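Local coordinates for protein serine acetyltransferase (Entamoeba histolytica, PDB 3Q1X) that probably transfers an acetyl group to the hydroxyl of L-serine, a step in cysteine biosynthesis, and binds L-serine, at residues M1-Y13 with T57-V69. Numbering follows the deposited sequence.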
loop_
_atom_site.group_PDB
_atom_site.type_symbol
_atom_site.label_atom_id
_atom_site.label_comp_id
_atom_site.label_asym_id
_atom_site.label_seq_id
_atom_site.Cartn_x
_atom_site.Cartn_y
_atom_site.Cartn_z
ATOM N N MET A 1 23.176 -29.782 0.508
ATOM C CA MET A 1 22.868 -28.317 0.457
ATOM C C MET A 1 23.534 -27.509 1.584
ATOM O O MET A 1 23.914 -26.353 1.376
ATOM C CB MET A 1 21.351 -28.094 0.448
ATOM C CG MET A 1 20.902 -26.683 0.044
ATOM S SD MET A 1 19.115 -26.520 -0.212
ATOM C CE MET A 1 18.462 -27.496 1.148
ATOM N N ASP A 2 23.691 -28.107 2.767
ATOM C CA ASP A 2 24.318 -27.400 3.890
ATOM C C ASP A 2 25.782 -27.024 3.631
ATOM O O ASP A 2 26.250 -25.979 4.091
ATOM C CB ASP A 2 24.192 -28.196 5.191
ATOM C CG ASP A 2 22.747 -28.319 5.665
ATOM O OD1 ASP A 2 22.132 -27.291 6.044
ATOM O OD2 ASP A 2 22.232 -29.453 5.672
ATOM N N ASN A 3 26.495 -27.870 2.886
ATOM C CA ASN A 3 27.891 -27.592 2.543
ATOM C C ASN A 3 28.010 -26.457 1.531
ATOM O O ASN A 3 28.930 -25.642 1.621
ATOM C CB ASN A 3 28.605 -28.859 2.063
ATOM C CG ASN A 3 28.711 -29.923 3.155
ATOM O OD1 ASN A 3 28.681 -29.612 4.343
ATOM N ND2 ASN A 3 28.837 -31.185 2.749
ATOM N N TYR A 4 27.063 -26.399 0.590
ATOM C CA TYR A 4 26.982 -25.293 -0.368
ATOM C C TYR A 4 26.606 -23.991 0.344
ATOM O O TYR A 4 27.141 -22.937 0.021
ATOM C CB TYR A 4 25.992 -25.614 -1.505
ATOM C CG TYR A 4 26.148 -24.743 -2.743
ATOM C CD1 TYR A 4 27.363 -24.681 -3.429
ATOM C CD2 TYR A 4 25.077 -23.989 -3.236
ATOM C CE1 TYR A 4 27.515 -23.886 -4.564
ATOM C CE2 TYR A 4 25.224 -23.187 -4.392
ATOM C CZ TYR A 4 26.449 -23.141 -5.036
ATOM O OH TYR A 4 26.624 -22.372 -6.165
ATOM N N ILE A 5 25.708 -24.079 1.323
ATOM C CA ILE A 5 25.331 -22.927 2.156
ATOM C C ILE A 5 26.551 -22.383 2.884
ATOM O O ILE A 5 26.807 -21.180 2.837
ATOM C CB ILE A 5 24.211 -23.268 3.184
ATOM C CG1 ILE A 5 22.868 -23.429 2.471
ATOM C CG2 ILE A 5 24.104 -22.187 4.266
ATOM C CD1 ILE A 5 21.785 -24.102 3.300
ATOM N N TYR A 6 27.315 -23.272 3.522
ATOM C CA TYR A 6 28.542 -22.851 4.197
ATOM C C TYR A 6 29.482 -22.076 3.258
ATOM O O TYR A 6 30.046 -21.048 3.654
ATOM C CB TYR A 6 29.316 -24.019 4.836
ATOM C CG TYR A 6 30.717 -23.543 5.132
ATOM C CD1 TYR A 6 31.002 -22.828 6.298
ATOM C CD2 TYR A 6 31.736 -23.695 4.195
ATOM C CE1 TYR A 6 32.276 -22.331 6.539
ATOM C CE2 TYR A 6 33.018 -23.188 4.427
ATOM C CZ TYR A 6 33.278 -22.515 5.601
ATOM O OH TYR A 6 34.542 -22.023 5.825
ATOM N N SER A 7 29.658 -22.580 2.034
ATOM C CA SER A 7 30.577 -21.963 1.068
ATOM C C SER A 7 30.079 -20.603 0.609
ATOM O O SER A 7 30.865 -19.668 0.463
ATOM C CB SER A 7 30.812 -22.867 -0.146
ATOM O OG SER A 7 29.731 -22.811 -1.075
ATOM N N ILE A 8 28.769 -20.511 0.383
ATOM C CA ILE A 8 28.156 -19.256 -0.040
ATOM C C ILE A 8 28.185 -18.231 1.099
ATOM O O ILE A 8 28.499 -17.066 0.870
ATOM C CB ILE A 8 26.720 -19.466 -0.622
ATOM C CG1 ILE A 8 26.763 -20.305 -1.916
ATOM C CG2 ILE A 8 25.998 -18.136 -0.862
ATOM C CD1 ILE A 8 27.585 -19.715 -3.067
ATOM N N ALA A 9 27.884 -18.663 2.324
ATOM C CA ALA A 9 27.950 -17.772 3.490
ATOM C C ALA A 9 29.370 -17.286 3.757
ATOM O O ALA A 9 29.570 -16.155 4.198
ATOM C CB ALA A 9 27.393 -18.454 4.726
ATOM N N HIS A 10 30.350 -18.152 3.498
ATOM C CA HIS A 10 31.751 -17.761 3.600
ATOM C C HIS A 10 32.097 -16.636 2.616
ATOM O O HIS A 10 32.730 -15.655 3.008
ATOM C CB HIS A 10 32.688 -18.955 3.404
ATOM C CG HIS A 10 34.137 -18.577 3.418
ATOM N ND1 HIS A 10 34.798 -18.210 4.571
ATOM C CD2 HIS A 10 35.044 -18.477 2.417
ATOM C CE1 HIS A 10 36.053 -17.912 4.281
ATOM N NE2 HIS A 10 36.228 -18.066 2.981
ATOM N N GLN A 11 31.685 -16.788 1.353
ATOM C CA GLN A 11 31.932 -15.781 0.312
ATOM C C GLN A 11 31.257 -14.443 0.640
ATOM O O GLN A 11 31.902 -13.397 0.592
ATOM C CB GLN A 11 31.511 -16.284 -1.079
ATOM C CG GLN A 11 31.642 -15.215 -2.170
ATOM C CD GLN A 11 31.552 -15.755 -3.588
ATOM O OE1 GLN A 11 31.129 -16.890 -3.818
ATOM N NE2 GLN A 11 31.933 -14.923 -4.555
ATOM N N LEU A 12 29.972 -14.499 0.987
ATOM C CA LEU A 12 29.209 -13.317 1.407
ATOM C C LEU A 12 29.844 -12.619 2.618
ATOM O O LEU A 12 29.878 -11.385 2.691
ATOM C CB LEU A 12 27.756 -13.701 1.706
ATOM C CG LEU A 12 26.836 -14.056 0.530
ATOM C CD1 LEU A 12 25.511 -14.620 1.041
ATOM C CD2 LEU A 12 26.582 -12.872 -0.398
ATOM N N TYR A 13 30.363 -13.408 3.554
ATOM C CA TYR A 13 31.031 -12.839 4.724
ATOM C C TYR A 13 32.314 -12.088 4.361
ATOM O O TYR A 13 32.568 -10.993 4.881
ATOM C CB TYR A 13 31.306 -13.917 5.777
ATOM C CG TYR A 13 31.968 -13.377 7.024
ATOM C CD1 TYR A 13 31.259 -12.578 7.923
ATOM C CD2 TYR A 13 33.306 -13.658 7.301
ATOM C CE1 TYR A 13 31.868 -12.073 9.070
ATOM C CE2 TYR A 13 33.923 -13.161 8.444
ATOM C CZ TYR A 13 33.197 -12.371 9.323
ATOM O OH TYR A 13 33.803 -11.878 10.453
ATOM N N THR A 57 29.314 -12.796 12.385
ATOM C CA THR A 57 30.455 -13.732 12.532
ATOM C C THR A 57 30.869 -14.637 11.343
ATOM O O THR A 57 31.965 -15.201 11.361
ATOM C CB THR A 57 30.221 -14.682 13.739
ATOM O OG1 THR A 57 28.888 -15.206 13.683
ATOM C CG2 THR A 57 30.432 -13.954 15.072
ATOM N N GLU A 58 30.008 -14.749 10.329
ATOM C CA GLU A 58 30.021 -15.817 9.287
ATOM C C GLU A 58 29.099 -16.965 9.685
ATOM O O GLU A 58 28.220 -17.347 8.912
ATOM C CB GLU A 58 31.411 -16.367 8.898
ATOM C CG GLU A 58 31.299 -17.581 7.934
ATOM C CD GLU A 58 32.597 -18.011 7.247
ATOM O OE1 GLU A 58 33.507 -17.181 7.062
ATOM O OE2 GLU A 58 32.685 -19.198 6.861
ATOM N N SER A 59 29.305 -17.510 10.884
ATOM C CA SER A 59 28.416 -18.539 11.419
ATOM C C SER A 59 26.985 -18.022 11.516
ATOM O O SER A 59 26.042 -18.755 11.229
ATOM C CB SER A 59 28.887 -19.038 12.788
ATOM O OG SER A 59 27.959 -19.974 13.320
ATOM N N HIS A 60 26.826 -16.757 11.902
ATOM C CA HIS A 60 25.487 -16.181 11.998
ATOM C C HIS A 60 24.879 -15.884 10.621
ATOM O O HIS A 60 23.677 -16.066 10.435
ATOM C CB HIS A 60 25.455 -14.947 12.903
ATOM C CG HIS A 60 24.209 -14.844 13.736
ATOM N ND1 HIS A 60 22.963 -15.214 13.270
ATOM C CD2 HIS A 60 24.017 -14.396 15.000
ATOM C CE1 HIS A 60 22.062 -15.011 14.215
ATOM N NE2 HIS A 60 22.675 -14.507 15.273
ATOM N N ILE A 61 25.705 -15.445 9.666
ATOM C CA ILE A 61 25.257 -15.284 8.274
ATOM C C ILE A 61 24.789 -16.632 7.711
ATOM O O ILE A 61 23.710 -16.718 7.108
ATOM C CB ILE A 61 26.336 -14.641 7.350
ATOM C CG1 ILE A 61 26.582 -13.178 7.744
ATOM C CG2 ILE A 61 25.904 -14.716 5.878
ATOM C CD1 ILE A 61 27.630 -12.462 6.898
ATOM N N ALA A 62 25.596 -17.674 7.931
ATOM C CA ALA A 62 25.242 -19.041 7.556
ATOM C C ALA A 62 23.936 -19.498 8.198
ATOM O O ALA A 62 23.097 -20.093 7.529
ATOM C CB ALA A 62 26.374 -20.012 7.905
ATOM N N SER A 63 23.785 -19.216 9.494
ATOM C CA SER A 63 22.563 -19.513 10.246
ATOM C C SER A 63 21.317 -18.885 9.610
ATOM O O SER A 63 20.323 -19.575 9.375
ATOM C CB SER A 63 22.715 -19.056 11.704
ATOM O OG SER A 63 21.605 -19.459 12.493
ATOM N N GLU A 64 21.380 -17.588 9.312
ATOM C CA GLU A 64 20.256 -16.903 8.663
ATOM C C GLU A 64 20.010 -17.411 7.248
ATOM O O GLU A 64 18.859 -17.574 6.824
ATOM C CB GLU A 64 20.469 -15.384 8.650
ATOM C CG GLU A 64 20.676 -14.748 10.032
ATOM C CD GLU A 64 19.457 -14.814 10.951
ATOM O OE1 GLU A 64 18.328 -15.103 10.492
ATOM O OE2 GLU A 64 19.640 -14.566 12.161
ATOM N N LEU A 65 21.095 -17.685 6.526
ATOM C CA LEU A 65 20.984 -18.193 5.165
ATOM C C LEU A 65 20.275 -19.551 5.143
ATOM O O LEU A 65 19.461 -19.817 4.252
ATOM C CB LEU A 65 22.362 -18.267 4.494
ATOM C CG LEU A 65 22.393 -18.667 3.021
ATOM C CD1 LEU A 65 21.456 -17.800 2.192
ATOM C CD2 LEU A 65 23.815 -18.603 2.476
ATOM N N THR A 66 20.585 -20.394 6.132
ATOM C CA THR A 66 19.939 -21.698 6.313
ATOM C C THR A 66 18.439 -21.547 6.575
ATOM O O THR A 66 17.628 -22.265 5.981
ATOM C CB THR A 66 20.610 -22.491 7.471
ATOM O OG1 THR A 66 21.998 -22.672 7.163
ATOM C CG2 THR A 66 19.956 -23.873 7.670
ATOM N N LYS A 67 18.077 -20.619 7.461
ATOM C CA LYS A 67 16.667 -20.367 7.762
ATOM C C LYS A 67 15.910 -19.941 6.511
ATOM O O LYS A 67 14.807 -20.433 6.256
ATOM C CB LYS A 67 16.502 -19.318 8.863
ATOM C CG LYS A 67 16.931 -19.783 10.239
ATOM C CD LYS A 67 16.279 -18.919 11.316
ATOM C CE LYS A 67 17.225 -18.623 12.475
ATOM N NZ LYS A 67 17.607 -19.834 13.247
ATOM N N LEU A 68 16.512 -19.042 5.734
ATOM C CA LEU A 68 15.942 -18.608 4.452
ATOM C C LEU A 68 15.818 -19.747 3.441
ATOM O O LEU A 68 14.767 -19.918 2.823
ATOM C CB LEU A 68 16.754 -17.463 3.839
ATOM C CG LEU A 68 16.172 -16.842 2.558
ATOM C CD1 LEU A 68 14.823 -16.155 2.790
ATOM C CD2 LEU A 68 17.158 -15.896 1.925
ATOM N N VAL A 69 16.899 -20.508 3.268
ATOM C CA VAL A 69 16.913 -21.647 2.357
ATOM C C VAL A 69 15.826 -22.661 2.726
ATOM O O VAL A 69 15.083 -23.129 1.864
ATOM C CB VAL A 69 18.325 -22.315 2.308
ATOM C CG1 VAL A 69 18.238 -23.787 1.908
ATOM C CG2 VAL A 69 19.228 -21.548 1.359
#
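His10 donates from ND1 to the Glu58 carboxylate, 3.0 Å to OE1 with an N-H...O angle of 153°, plus a weak bond to OE2. OE1 is approached on its syn side but tilted out of the carboxylate plane, and the imidazole and carboxylate planes are steeply inclined. Glu58 OE2 also lies 3.2 Å from Tyr6 CE1. The Glu58 side chain gets there fully extended, its CG anti to the backbone N (chi1 173°), passing over one face of the Tyr13 ring, where Glu58 CB makes a CH-pi contact 3.8 Å from the centroid. Ile61 CD1 meets the same ring at its edge. Farther along, Ala9 CB rests 3.6 Å from Ala62 CA, where the axes of helices 2-13 and 59-69 come within 8.7 Å, directions 128° apart, a closeness consistent with two alanines at the crossing. Both belong to the helical N-terminal part of the chain, which precedes the left-handed beta-helix. Ile5 is a knob in the hole formed by Ala62, Leu65, Thr66 and Val69, with Ile5 CG2 3.6 Å from Thr66 OG1. Thr66 OG1 donates back to Ala62 O at 2.8 Å. Met1 SD reaches Val69 CG1 tip to tip at 3.6 Å. Behind this layer, helix 82-113 takes Leu65 against Leu96, while Glu64 forms a salt bridge with Lys40 of helix 36-45.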